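Local coordinates for protein aldo-keto reductase family 1 member C1 (Caenorhabditis elegans, PDB 1QWK) that probably reduces aldehydes and ketones with NADPH, as an aldose reductase-like member of the aldo-keto reductase family with a TIM-barrel fold, at residues A38-Y43 with L66-V71; V171-V176 with N195-S200; E177-F182 with Q296-Q301; T244-L249 with I270-E275. One frame throughout, in Å; residues are numbered along the deposited sequence.

Contact 1 (A38-Y43 with L66-V71); sequences AVKAGY and LEEGVV
Val39 and Lys40, in the last turn of helix 28-41, meet the chain that leaves helix 55-68. The backbones stay well apart: the nearest CA atoms, those of Lys40 and Val70, are 7.1 Å from each other, and side chains alone bridge the gap. Both helices stop at a glycine with positive phi. Gly42 has backbone angles at which a CB would jam against the carbonyl oxygen of Ala41, while Gly69 closes a Schellman motif and turns the chain so that Val70 and Val71 come round to meet the neighbouring helix.

One methyl of Val39 does most of the apolar work. CG1 stands anti to the backbone N (chi1 175°), which points it at the two valines opposite. It lies 4.0 Å from CG1 of Val70 and 3.9 Å from CG1 of Val71, with CG2 of Val71 just as near. Leu65 of helix 55-68 also packs against Val39 and Val70, and Val71 is backed by Arg44 and Leu76.

Further out, Lys40 stretches full length over this patch, its CG passing 4.3 Å from CG1 of Val70. The Lys40 and Glu68 side chains cross at about a right angle, and NZ and OE1 form a long salt bridge, 4.0 Å. The other oxygen of Glu68, OE2, is taken by Lys36, one turn back on helix 28-41.

The chemistry is therefore layered: valine methyls fill the buried side between two neighbouring outer helices of the barrel, and at the surface one carboxylate shared by two lysines adds a probably modest electrostatic tie.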
loop_
_atom_site.group_PDB
_atom_site.type_symbol
_atom_site.label_atom_id
_atom_site.label_comp_id
_atom_site.label_asym_id
_atom_site.label_seq_id
_atom_site.Cartn_x
_atom_site.Cartn_y
_atom_site.Cartn_z
ATOM N N ALA A 38 12.646 -7.346 7.453
ATOM C CA ALA A 38 11.331 -7.844 7.071
ATOM C C ALA A 38 11.420 -9.188 6.358
ATOM O O ALA A 38 10.691 -10.127 6.686
ATOM C CB ALA A 38 10.629 -6.824 6.177
ATOM N N VAL A 39 12.308 -9.284 5.376
ATOM C CA VAL A 39 12.451 -10.531 4.635
ATOM C C VAL A 39 12.922 -11.666 5.540
ATOM O O VAL A 39 12.431 -12.789 5.439
ATOM C CB VAL A 39 13.424 -10.363 3.445
ATOM C CG1 VAL A 39 13.663 -11.708 2.763
ATOM C CG2 VAL A 39 12.844 -9.376 2.445
ATOM N N LYS A 40 13.866 -11.383 6.431
ATOM C CA LYS A 40 14.347 -12.426 7.330
ATOM C C LYS A 40 13.250 -12.833 8.312
ATOM O O LYS A 40 13.262 -13.947 8.836
ATOM C CB LYS A 40 15.584 -11.948 8.090
ATOM C CG LYS A 40 16.802 -11.745 7.209
ATOM C CD LYS A 40 17.935 -11.117 7.997
ATOM C CE LYS A 40 19.152 -10.872 7.124
ATOM N NZ LYS A 40 20.241 -10.210 7.893
ATOM N N ALA A 41 12.301 -11.932 8.553
ATOM C CA ALA A 41 11.193 -12.208 9.466
ATOM C C ALA A 41 10.082 -13.016 8.799
ATOM O O ALA A 41 9.291 -13.672 9.481
ATOM C CB ALA A 41 10.625 -10.901 10.012
ATOM N N GLY A 42 10.018 -12.967 7.471
ATOM C CA GLY A 42 8.993 -13.715 6.764
ATOM C C GLY A 42 8.253 -12.929 5.698
ATOM O O GLY A 42 7.519 -13.512 4.900
ATOM N N TYR A 43 8.430 -11.610 5.685
ATOM C CA TYR A 43 7.764 -10.770 4.686
ATOM C C TYR A 43 8.248 -11.157 3.300
ATOM O O TYR A 43 9.443 -11.354 3.096
ATOM C CB TYR A 43 8.102 -9.298 4.901
ATOM C CG TYR A 43 7.430 -8.635 6.075
ATOM C CD1 TYR A 43 6.390 -7.727 5.879
ATOM C CD2 TYR A 43 7.885 -8.844 7.374
ATOM C CE1 TYR A 43 5.830 -7.033 6.945
ATOM C CE2 TYR A 43 7.328 -8.155 8.449
ATOM C CZ TYR A 43 6.308 -7.248 8.227
ATOM O OH TYR A 43 5.791 -6.525 9.278
ATOM N N LEU A 66 19.852 -11.721 -1.873
ATOM C CA LEU A 66 20.087 -12.795 -2.831
ATOM C C LEU A 66 21.479 -13.399 -2.654
ATOM O O LEU A 66 21.639 -14.619 -2.685
ATOM C CB LEU A 66 19.923 -12.275 -4.264
ATOM C CG LEU A 66 18.526 -11.775 -4.658
ATOM C CD1 LEU A 66 18.561 -11.208 -6.067
ATOM C CD2 LEU A 66 17.527 -12.913 -4.568
ATOM N N GLU A 67 22.480 -12.546 -2.465
ATOM C CA GLU A 67 23.853 -13.010 -2.286
ATOM C C GLU A 67 24.007 -13.794 -0.983
ATOM O O GLU A 67 24.805 -14.730 -0.903
ATOM C CB GLU A 67 24.820 -11.822 -2.294
ATOM C CG GLU A 67 24.775 -10.998 -3.574
ATOM C CD GLU A 67 25.806 -9.881 -3.593
ATOM O OE1 GLU A 67 25.848 -9.086 -2.628
ATOM O OE2 GLU A 67 26.568 -9.792 -4.580
ATOM N N GLU A 68 23.240 -13.409 0.034
ATOM C CA GLU A 68 23.286 -14.079 1.330
ATOM C C GLU A 68 22.528 -15.401 1.291
ATOM O O GLU A 68 22.635 -16.215 2.211
ATOM C CB GLU A 68 22.687 -13.174 2.410
ATOM C CG GLU A 68 23.578 -12.009 2.805
ATOM C CD GLU A 68 22.853 -10.975 3.643
ATOM O OE1 GLU A 68 22.191 -11.362 4.631
ATOM O OE2 GLU A 68 22.949 -9.774 3.317
ATOM N N GLY A 69 21.764 -15.609 0.224
ATOM C CA GLY A 69 21.002 -16.836 0.083
ATOM C C GLY A 69 19.743 -16.873 0.927
ATOM O O GLY A 69 19.177 -17.941 1.160
ATOM N N VAL A 70 19.297 -15.709 1.387
ATOM C CA VAL A 70 18.098 -15.625 2.209
ATOM C C VAL A 70 16.867 -16.005 1.395
ATOM O O VAL A 70 16.014 -16.758 1.859
ATOM C CB VAL A 70 17.906 -14.202 2.769
ATOM C CG1 VAL A 70 16.656 -14.145 3.635
ATOM C CG2 VAL A 70 19.130 -13.797 3.577
ATOM N N VAL A 71 16.780 -15.473 0.181
ATOM C CA VAL A 71 15.662 -15.764 -0.709
ATOM C C VAL A 71 16.103 -15.667 -2.162
ATOM O O VAL A 71 17.212 -15.224 -2.460
ATOM C CB VAL A 71 14.480 -14.772 -0.499
ATOM C CG1 VAL A 71 13.799 -15.038 0.831
ATOM C CG2 VAL A 71 14.984 -13.336 -0.554
#

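Contact 2 (V171-V176 with N195-S200)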
loop_
_atom_site.group_PDB
_atom_site.type_symbol
_atom_site.label_atom_id
_atom_site.label_comp_id
_atom_site.label_asym_id
_atom_site.label_seq_id
_atom_site.Cartn_x
_atom_site.Cartn_y
_atom_site.Cartn_z
ATOM N N VAL A 171 -7.831 -4.361 -14.376
ATOM C CA VAL A 171 -7.104 -3.760 -13.265
ATOM C C VAL A 171 -6.962 -4.920 -12.274
ATOM O O VAL A 171 -7.962 -5.488 -11.839
ATOM C CB VAL A 171 -7.916 -2.614 -12.629
ATOM C CG1 VAL A 171 -7.230 -2.127 -11.361
ATOM C CG2 VAL A 171 -8.057 -1.466 -13.628
ATOM N N HIS A 172 -5.729 -5.277 -11.914
ATOM C CA HIS A 172 -5.503 -6.410 -11.010
ATOM C C HIS A 172 -5.522 -6.052 -9.529
ATOM O O HIS A 172 -5.804 -6.906 -8.685
ATOM C CB HIS A 172 -4.151 -7.084 -11.309
ATOM C CG HIS A 172 -3.967 -7.494 -12.740
ATOM N ND1 HIS A 172 -4.821 -8.363 -13.388
ATOM C CD2 HIS A 172 -3.008 -7.173 -13.637
ATOM C CE1 HIS A 172 -4.393 -8.559 -14.622
ATOM N NE2 HIS A 172 -3.293 -7.849 -14.800
ATOM N N ASN A 173 -5.214 -4.798 -9.213
ATOM C CA ASN A 173 -5.152 -4.363 -7.820
ATOM C C ASN A 173 -5.457 -2.876 -7.651
ATOM O O ASN A 173 -5.219 -2.073 -8.555
ATOM C CB ASN A 173 -3.753 -4.691 -7.265
ATOM C CG ASN A 173 -3.490 -4.092 -5.883
ATOM O OD1 ASN A 173 -2.875 -3.027 -5.752
ATOM N ND2 ASN A 173 -3.942 -4.785 -4.847
ATOM N N SER A 174 -6.009 -2.528 -6.493
ATOM C CA SER A 174 -6.318 -1.147 -6.139
ATOM C C SER A 174 -5.755 -0.938 -4.737
ATOM O O SER A 174 -6.120 -1.652 -3.803
ATOM C CB SER A 174 -7.830 -0.905 -6.121
ATOM O OG SER A 174 -8.124 0.347 -5.508
ATOM N N GLN A 175 -4.851 0.026 -4.603
ATOM C CA GLN A 175 -4.240 0.324 -3.317
ATOM C C GLN A 175 -4.796 1.641 -2.810
ATOM O O GLN A 175 -4.634 2.684 -3.449
ATOM C CB GLN A 175 -2.716 0.417 -3.439
ATOM C CG GLN A 175 -2.024 0.616 -2.098
ATOM C CD GLN A 175 -0.508 0.618 -2.193
ATOM O OE1 GLN A 175 0.101 -0.300 -2.758
ATOM N NE2 GLN A 175 0.111 1.637 -1.617
ATOM N N VAL A 176 -5.460 1.595 -1.660
ATOM C CA VAL A 176 -6.058 2.794 -1.086
ATOM C C VAL A 176 -5.911 2.847 0.429
ATOM O O VAL A 176 -5.537 1.864 1.070
ATOM C CB VAL A 176 -7.573 2.862 -1.400
ATOM C CG1 VAL A 176 -7.804 2.923 -2.904
ATOM C CG2 VAL A 176 -8.286 1.649 -0.802
ATOM N N ASN A 195 -13.552 -8.475 -9.355
ATOM C CA ASN A 195 -12.374 -9.307 -9.123
ATOM C C ASN A 195 -11.077 -8.507 -9.067
ATOM O O ASN A 195 -10.061 -8.889 -9.657
ATOM C CB ASN A 195 -12.257 -10.391 -10.202
ATOM C CG ASN A 195 -13.409 -11.376 -10.169
ATOM O OD1 ASN A 195 -13.654 -12.030 -9.155
ATOM N ND2 ASN A 195 -14.121 -11.491 -11.285
ATOM N N ILE A 196 -11.120 -7.385 -8.359
ATOM C CA ILE A 196 -9.943 -6.534 -8.207
ATOM C C ILE A 196 -9.456 -6.700 -6.768
ATOM O O ILE A 196 -10.228 -6.510 -5.829
ATOM C CB ILE A 196 -10.294 -5.046 -8.443
ATOM C CG1 ILE A 196 -10.850 -4.856 -9.862
ATOM C CG2 ILE A 196 -9.049 -4.180 -8.240
ATOM C CD1 ILE A 196 -11.320 -3.438 -10.148
ATOM N N SER A 197 -8.190 -7.062 -6.588
ATOM C CA SER A 197 -7.667 -7.222 -5.242
ATOM C C SER A 197 -7.513 -5.832 -4.629
ATOM O O SER A 197 -7.327 -4.845 -5.347
ATOM C CB SER A 197 -6.316 -7.960 -5.254
ATOM O OG SER A 197 -5.300 -7.189 -5.871
ATOM N N VAL A 198 -7.631 -5.753 -3.308
ATOM C CA VAL A 198 -7.505 -4.484 -2.607
ATOM C C VAL A 198 -6.348 -4.523 -1.618
ATOM O O VAL A 198 -6.210 -5.476 -0.850
ATOM C CB VAL A 198 -8.800 -4.138 -1.812
ATOM C CG1 VAL A 198 -8.627 -2.799 -1.082
ATOM C CG2 VAL A 198 -9.991 -4.086 -2.753
ATOM N N THR A 199 -5.513 -3.491 -1.661
ATOM C CA THR A 199 -4.390 -3.373 -0.745
ATOM C C THR A 199 -4.622 -2.128 0.086
ATOM O O THR A 199 -4.886 -1.042 -0.443
ATOM C CB THR A 199 -3.037 -3.226 -1.472
ATOM O OG1 THR A 199 -2.712 -4.452 -2.136
ATOM C CG2 THR A 199 -1.937 -2.890 -0.470
ATOM N N SER A 200 -4.537 -2.294 1.395
ATOM C CA SER A 200 -4.727 -1.201 2.332
ATOM C C SER A 200 -3.413 -0.573 2.751
ATOM O O SER A 200 -2.472 -1.288 3.100
ATOM C CB SER A 200 -5.414 -1.731 3.597
ATOM O OG SER A 200 -4.995 -1.007 4.751
HETATM O O HOH W 1 -9.210 -8.036 -12.162
HETATM O O HOH W 2 -7.184 -9.244 -9.327
HETATM O O HOH W 3 -0.836 -2.741 -3.791
#
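Asn173 reaches across to Ser197 and Thr199 on the next strand of the TIM barrel, where strands 173-177 and 197-201 run parallel as the two ends of a beta-alpha-beta unit connected by helix 185-193. Its CG lies anti to the backbone N (chi1 171°), laying the amide over the neighbouring strand. ND2 then gives one bond to OG of Ser197, in the amide plane, and a second to OG1 of Thr199, 20° out of that plane and 3.0 Å long. The Thr199 side chain crosses the asparagine at about a right angle, while its CG2 turns to the aliphatic part of Gln175, 3.9 Å from CG. Gln175 lies beside Lys81, predicted to tune the active-site tyrosine.

On the face that carries Ser174, its CB has Ile196 CG2 4.1 Å away, and Cys191 of helix 185-193 covers both. Backbone bonds alternate in the parallel pattern; the one from Val176 N to Thr199 O runs almost straight down the carbonyl. Just ahead of the strand, His172 O accepts from both N and OG of Ser197, plus a water. Another water accepts from Thr199 OG1 at 3.0 Å and donates to Asn173 OD1 at 2.8 Å.

Contact 3 (E177-F182 with Q296-Q301)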
loop_
_atom_site.group_PDB
_atom_site.type_symbol
_atom_site.label_atom_id
_atom_site.label_comp_id
_atom_site.label_asym_id
_atom_site.label_seq_id
_atom_site.Cartn_x
_atom_site.Cartn_y
_atom_site.Cartn_z
ATOM N N GLU A 177 -6.198 4.016 0.989
ATOM C CA GLU A 177 -6.160 4.202 2.430
ATOM C C GLU A 177 -7.303 3.352 2.970
ATOM O O GLU A 177 -8.435 3.474 2.512
ATOM C CB GLU A 177 -6.415 5.667 2.793
ATOM C CG GLU A 177 -6.414 5.919 4.295
ATOM C CD GLU A 177 -6.854 7.327 4.664
ATOM O OE1 GLU A 177 -6.817 8.215 3.785
ATOM O OE2 GLU A 177 -7.219 7.539 5.845
ATOM N N LEU A 178 -7.010 2.484 3.930
ATOM C CA LEU A 178 -8.046 1.642 4.506
ATOM C C LEU A 178 -7.640 1.181 5.895
ATOM O O LEU A 178 -6.602 0.549 6.081
ATOM C CB LEU A 178 -8.322 0.425 3.610
ATOM C CG LEU A 178 -9.574 -0.411 3.927
ATOM C CD1 LEU A 178 -9.983 -1.200 2.691
ATOM C CD2 LEU A 178 -9.317 -1.344 5.112
ATOM N N HIS A 179 -8.465 1.526 6.874
ATOM C CA HIS A 179 -8.233 1.144 8.259
ATOM C C HIS A 179 -9.571 1.208 8.978
ATOM O O HIS A 179 -10.563 1.637 8.393
ATOM C CB HIS A 179 -7.185 2.050 8.931
ATOM C CG HIS A 179 -7.413 3.518 8.731
ATOM N ND1 HIS A 179 -7.122 4.161 7.549
ATOM C CD2 HIS A 179 -7.869 4.474 9.576
ATOM C CE1 HIS A 179 -7.382 5.451 7.675
ATOM N NE2 HIS A 179 -7.836 5.666 8.896
ATOM N N LEU A 180 -9.613 0.768 10.230
ATOM C CA LEU A 180 -10.871 0.751 10.972
ATOM C C LEU A 180 -11.653 2.056 10.926
ATOM O O LEU A 180 -12.872 2.044 10.733
ATOM C CB LEU A 180 -10.630 0.365 12.430
ATOM C CG LEU A 180 -11.908 0.220 13.272
ATOM C CD1 LEU A 180 -12.831 -0.822 12.648
ATOM C CD2 LEU A 180 -11.526 -0.180 14.688
ATOM N N TYR A 181 -10.957 3.175 11.098
ATOM C CA TYR A 181 -11.611 4.476 11.085
ATOM C C TYR A 181 -11.762 5.109 9.692
ATOM O O TYR A 181 -11.878 6.322 9.557
ATOM C CB TYR A 181 -10.899 5.420 12.063
ATOM C CG TYR A 181 -11.285 5.187 13.519
ATOM C CD1 TYR A 181 -12.048 4.074 13.896
ATOM C CD2 TYR A 181 -10.907 6.090 14.515
ATOM C CE1 TYR A 181 -12.423 3.871 15.227
ATOM C CE2 TYR A 181 -11.278 5.895 15.849
ATOM C CZ TYR A 181 -12.037 4.786 16.196
ATOM O OH TYR A 181 -12.421 4.596 17.503
ATOM N N PHE A 182 -11.756 4.257 8.666
ATOM C CA PHE A 182 -11.963 4.647 7.264
ATOM C C PHE A 182 -12.041 3.316 6.512
ATOM O O PHE A 182 -11.172 2.988 5.691
ATOM C CB PHE A 182 -10.816 5.504 6.718
ATOM C CG PHE A 182 -11.159 6.193 5.424
ATOM C CD1 PHE A 182 -12.242 7.075 5.356
ATOM C CD2 PHE A 182 -10.441 5.927 4.263
ATOM C CE1 PHE A 182 -12.602 7.678 4.151
ATOM C CE2 PHE A 182 -10.790 6.525 3.050
ATOM C CZ PHE A 182 -11.875 7.403 2.988
ATOM N N GLN A 296 -13.149 8.794 8.590
ATOM C CA GLN A 296 -12.585 10.050 8.120
ATOM C C GLN A 296 -11.301 9.791 7.353
ATOM O O GLN A 296 -10.388 9.135 7.855
ATOM C CB GLN A 296 -12.299 10.975 9.306
ATOM C CG GLN A 296 -11.996 12.409 8.904
ATOM C CD GLN A 296 -11.672 13.292 10.093
ATOM O OE1 GLN A 296 -12.423 13.342 11.069
ATOM N NE2 GLN A 296 -10.554 14.003 10.013
ATOM N N ARG A 297 -11.240 10.308 6.134
ATOM C CA ARG A 297 -10.062 10.143 5.291
ATOM C C ARG A 297 -8.892 10.945 5.865
ATOM O O ARG A 297 -9.006 12.150 6.088
ATOM C CB ARG A 297 -10.382 10.622 3.872
ATOM C CG ARG A 297 -9.292 10.349 2.855
ATOM C CD ARG A 297 -9.607 11.029 1.536
ATOM N NE ARG A 297 -10.826 10.539 0.898
ATOM C CZ ARG A 297 -10.936 9.371 0.273
ATOM N NH1 ARG A 297 -9.897 8.549 0.203
ATOM N NH2 ARG A 297 -12.076 9.035 -0.323
ATOM N N LEU A 298 -7.767 10.274 6.104
ATOM C CA LEU A 298 -6.578 10.923 6.660
ATOM C C LEU A 298 -5.652 11.474 5.586
ATOM O O LEU A 298 -4.959 12.470 5.796
ATOM C CB LEU A 298 -5.787 9.936 7.524
ATOM C CG LEU A 298 -6.500 9.327 8.735
ATOM C CD1 LEU A 298 -5.565 8.366 9.462
ATOM C CD2 LEU A 298 -6.954 10.440 9.664
ATOM N N PHE A 299 -5.625 10.807 4.441
ATOM C CA PHE A 299 -4.776 11.224 3.331
ATOM C C PHE A 299 -5.626 11.822 2.218
ATOM O O PHE A 299 -6.127 11.117 1.342
ATOM C CB PHE A 299 -3.985 10.018 2.829
ATOM C CG PHE A 299 -2.978 9.511 3.821
ATOM C CD1 PHE A 299 -1.681 10.008 3.827
ATOM C CD2 PHE A 299 -3.335 8.564 4.774
ATOM C CE1 PHE A 299 -0.746 9.568 4.767
ATOM C CE2 PHE A 299 -2.409 8.116 5.720
ATOM C CZ PHE A 299 -1.114 8.620 5.716
ATOM N N LEU A 300 -5.768 13.139 2.261
ATOM C CA LEU A 300 -6.579 13.864 1.298
ATOM C C LEU A 300 -5.956 14.035 -0.088
ATOM O O LEU A 300 -6.666 14.348 -1.042
ATOM C CB LEU A 300 -6.922 15.242 1.872
ATOM C CG LEU A 300 -7.499 15.231 3.293
ATOM C CD1 LEU A 300 -7.735 16.659 3.758
ATOM C CD2 LEU A 300 -8.789 14.435 3.319
ATOM N N GLN A 301 -4.644 13.831 -0.201
ATOM C CA GLN A 301 -3.954 13.991 -1.481
ATOM C C GLN A 301 -4.500 15.261 -2.151
ATOM O O GLN A 301 -4.824 15.254 -3.343
ATOM C CB GLN A 301 -4.214 12.776 -2.390
ATOM C CG GLN A 301 -4.008 11.417 -1.720
ATOM C CD GLN A 301 -2.561 11.161 -1.302
ATOM O OE1 GLN A 301 -1.674 11.982 -1.545
ATOM N NE2 GLN A 301 -2.321 10.011 -0.672
HETATM O O HOH W 4 -7.084 8.507 1.049
HETATM O O HOH W 5 -9.687 8.204 10.445
#
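Glu177 sends an extended side chain from the end of barrel strand 173-177 into the C-terminal loop, the tight part of the contact. N of Phe299 lies 2.9 Å from OE1, arriving from above the carboxylate plane, and N of Leu298 bonds to OE2, whose position is less certain. A water donates to OE1 and to Phe299 O and accepts from NH1 of Arg297, whose NH2 pairs with Glu315. The Phe299 ring turns its edge to the carboxylate, nearly perpendicular to it. With an alanine replacing Glu177, the Phe299 amide and this water would probably lose OE1 as acceptor, and a gap open beside the ring.

CB of Arg297 lies over the Phe182 ring, 4.0 Å from its centroid in a CH-pi contact. A bend at chi3 (-63°) brings Arg297 CZ 3.5 Å from Phe182 CZ, which sits over the centre of the guanidinium face.

The looser side is at exposed Gln296, whose CB points away. Its N bonds to Tyr181 O at 2.9 Å, and a water donates to both Tyr181 O and Gln296 O.

The C-terminal loop is thus tied to the barrel with the Phe299 side chain about 9 Å from those of Tyr52, the predicted proton donor, and His114. The nearby arginine would probably stabilise the buried carboxylate.

Contact 4 (T244-L249 with I270-E275)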
loop_
_atom_site.group_PDB
_atom_site.type_symbol
_atom_site.label_atom_id
_atom_site.label_comp_id
_atom_site.label_asym_id
_atom_site.label_seq_id
_atom_site.Cartn_x
_atom_site.Cartn_y
_atom_site.Cartn_z
ATOM N N THR A 244 -1.738 -7.519 20.348
ATOM C CA THR A 244 -1.611 -6.078 20.540
ATOM C C THR A 244 -2.648 -5.360 19.690
ATOM O O THR A 244 -3.169 -5.923 18.722
ATOM C CB THR A 244 -0.219 -5.555 20.126
ATOM O OG1 THR A 244 -0.096 -5.624 18.702
ATOM C CG2 THR A 244 0.883 -6.393 20.766
ATOM N N PRO A 245 -2.980 -4.112 20.054
ATOM C CA PRO A 245 -3.963 -3.327 19.300
ATOM C C PRO A 245 -3.597 -3.243 17.820
ATOM O O PRO A 245 -4.465 -3.332 16.950
ATOM C CB PRO A 245 -3.907 -1.971 19.988
ATOM C CG PRO A 245 -3.696 -2.367 21.428
ATOM C CD PRO A 245 -2.629 -3.437 21.319
ATOM N N ALA A 246 -2.308 -3.063 17.540
ATOM C CA ALA A 246 -1.845 -2.983 16.160
ATOM C C ALA A 246 -2.120 -4.289 15.416
ATOM O O ALA A 246 -2.593 -4.278 14.278
ATOM C CB ALA A 246 -0.350 -2.662 16.119
ATOM N N GLN A 247 -1.830 -5.418 16.050
ATOM C CA GLN A 247 -2.072 -6.702 15.402
ATOM C C GLN A 247 -3.560 -6.893 15.123
ATOM O O GLN A 247 -3.939 -7.486 14.113
ATOM C CB GLN A 247 -1.509 -7.832 16.270
ATOM C CG GLN A 247 -0.009 -7.677 16.473
ATOM C CD GLN A 247 0.571 -8.639 17.485
ATOM O OE1 GLN A 247 -0.067 -8.975 18.481
ATOM N NE2 GLN A 247 1.804 -9.067 17.248
ATOM N N VAL A 248 -4.404 -6.372 16.006
ATOM C CA VAL A 248 -5.844 -6.477 15.812
ATOM C C VAL A 248 -6.272 -5.631 14.603
ATOM O O VAL A 248 -7.089 -6.069 13.794
ATOM C CB VAL A 248 -6.612 -6.022 17.078
ATOM C CG1 VAL A 248 -8.106 -5.942 16.787
ATOM C CG2 VAL A 248 -6.363 -7.011 18.215
ATOM N N LEU A 249 -5.720 -4.425 14.474
ATOM C CA LEU A 249 -6.059 -3.565 13.337
ATOM C C LEU A 249 -5.615 -4.188 12.012
ATOM O O LEU A 249 -6.304 -4.073 10.997
ATOM C CB LEU A 249 -5.413 -2.187 13.494
ATOM C CG LEU A 249 -5.991 -1.302 14.601
ATOM C CD1 LEU A 249 -5.234 0.016 14.628
ATOM C CD2 LEU A 249 -7.479 -1.058 14.356
ATOM N N ILE A 270 8.404 -4.098 13.005
ATOM C CA ILE A 270 8.325 -4.882 11.777
ATOM C C ILE A 270 8.036 -6.334 12.153
ATOM O O ILE A 270 7.239 -7.010 11.504
ATOM C CB ILE A 270 9.648 -4.807 10.966
ATOM C CG1 ILE A 270 9.826 -3.391 10.403
ATOM C CG2 ILE A 270 9.636 -5.840 9.834
ATOM C CD1 ILE A 270 11.138 -3.160 9.681
ATOM N N LYS A 271 8.678 -6.811 13.213
ATOM C CA LYS A 271 8.464 -8.182 13.658
ATOM C C LYS A 271 7.080 -8.336 14.276
ATOM O O LYS A 271 6.404 -9.339 14.056
ATOM C CB LYS A 271 9.533 -8.587 14.675
ATOM C CG LYS A 271 10.928 -8.741 14.084
ATOM C CD LYS A 271 11.920 -9.142 15.163
ATOM C CE LYS A 271 13.319 -9.335 14.610
ATOM N NZ LYS A 271 14.278 -9.659 15.705
ATOM N N GLU A 272 6.661 -7.332 15.041
ATOM C CA GLU A 272 5.353 -7.353 15.689
ATOM C C GLU A 272 4.214 -7.412 14.672
ATOM O O GLU A 272 3.287 -8.201 14.821
ATOM C CB GLU A 272 5.175 -6.106 16.558
ATOM C CG GLU A 272 3.897 -6.108 17.398
ATOM C CD GLU A 272 3.554 -4.734 17.954
ATOM O OE1 GLU A 272 4.481 -4.013 18.380
ATOM O OE2 GLU A 272 2.356 -4.381 17.978
ATOM N N ASN A 273 4.291 -6.573 13.643
ATOM C CA ASN A 273 3.246 -6.523 12.630
ATOM C C ASN A 273 3.078 -7.819 11.837
ATOM O O ASN A 273 2.028 -8.047 11.243
ATOM C CB ASN A 273 3.494 -5.364 11.658
ATOM C CG ASN A 273 3.470 -4.002 12.341
ATOM O OD1 ASN A 273 2.824 -3.821 13.371
ATOM N ND2 ASN A 273 4.161 -3.032 11.752
ATOM N N PHE A 274 4.107 -8.664 11.822
ATOM C CA PHE A 274 4.036 -9.922 11.078
ATOM C C PHE A 274 3.335 -11.024 11.864
ATOM O O PHE A 274 2.887 -12.022 11.291
ATOM C CB PHE A 274 5.447 -10.395 10.701
ATOM C CG PHE A 274 5.464 -11.503 9.680
ATOM C CD1 PHE A 274 5.128 -11.245 8.351
ATOM C CD2 PHE A 274 5.805 -12.802 10.047
ATOM C CE1 PHE A 274 5.128 -12.263 7.400
ATOM C CE2 PHE A 274 5.809 -13.832 9.102
ATOM C CZ PHE A 274 5.469 -13.558 7.773
ATOM N N GLU A 275 3.236 -10.849 13.179
ATOM C CA GLU A 275 2.602 -11.855 14.039
ATOM C C GLU A 275 1.088 -11.716 14.078
ATOM O O GLU A 275 0.506 -11.464 15.128
ATOM C CB GLU A 275 3.170 -11.748 15.454
ATOM C CG GLU A 275 4.670 -11.961 15.509
ATOM C CD GLU A 275 5.079 -13.332 15.008
ATOM O OE1 GLU A 275 4.671 -14.340 15.627
ATOM O OE2 GLU A 275 5.809 -13.406 13.992
#
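The flat amide of Gln247 points edge-on at the last turn of helix 267-274: NE2 gives a bond to Glu272 O at 3.0 Å, in the amide plane, N-H...O 178°. That carbonyl also takes the helical bond from Glu275 N, and the two donors reach it from opposite faces of its plane. CG of Glu272 lies on one side of the amide plane and CB of Glu275 on the other, 3.6 and 3.5 Å from NE2. At the far end of the same amide, OE1 accepts from Thr244 N at 2.9 Å.

The Glu272 carboxylate is met by Thr244 OG1 at 2.8 Å, on the anti side of OE2 and 30° out of the plane. CB of Ala246 touches that oxygen too, at 3.7 Å. OG1 also accepts from Gln247 N; chi1 of 70° sets it between the threonine's own N and carbonyl carbon, where it can do both.

A leucine in place of Gln247 would probably leave Thr244 N without its side-chain acceptor and strip Glu272 O of its bond from across the interface. Thr244 and Gln247 together form a capping box at the start of helix 245-255, here extended across to the C-terminal end of a neighbouring outer helix of the TIM barrel.

In the fold
From the N terminus, contact 1 comes first, closing a short loop through strand 45-47 and helix 55-68 and pairing two outer helices of the barrel. Contact 2 opens much later and joins adjacent strands in the inner wall. Before its second segment arrives, 177-182 starts contact 3, which reaches 296-301 beyond the last helix; contacts 2 and 3 therefore cross, and Ser200 OG probably bonds to Leu178 O. Contact 4 lies wholly within the span of contact 3, with Leu180 packing on Leu249. It also meets contact 1, where Tyr43 OH probably bonds to Ile270 O, bringing early and late helices together around the closed barrel.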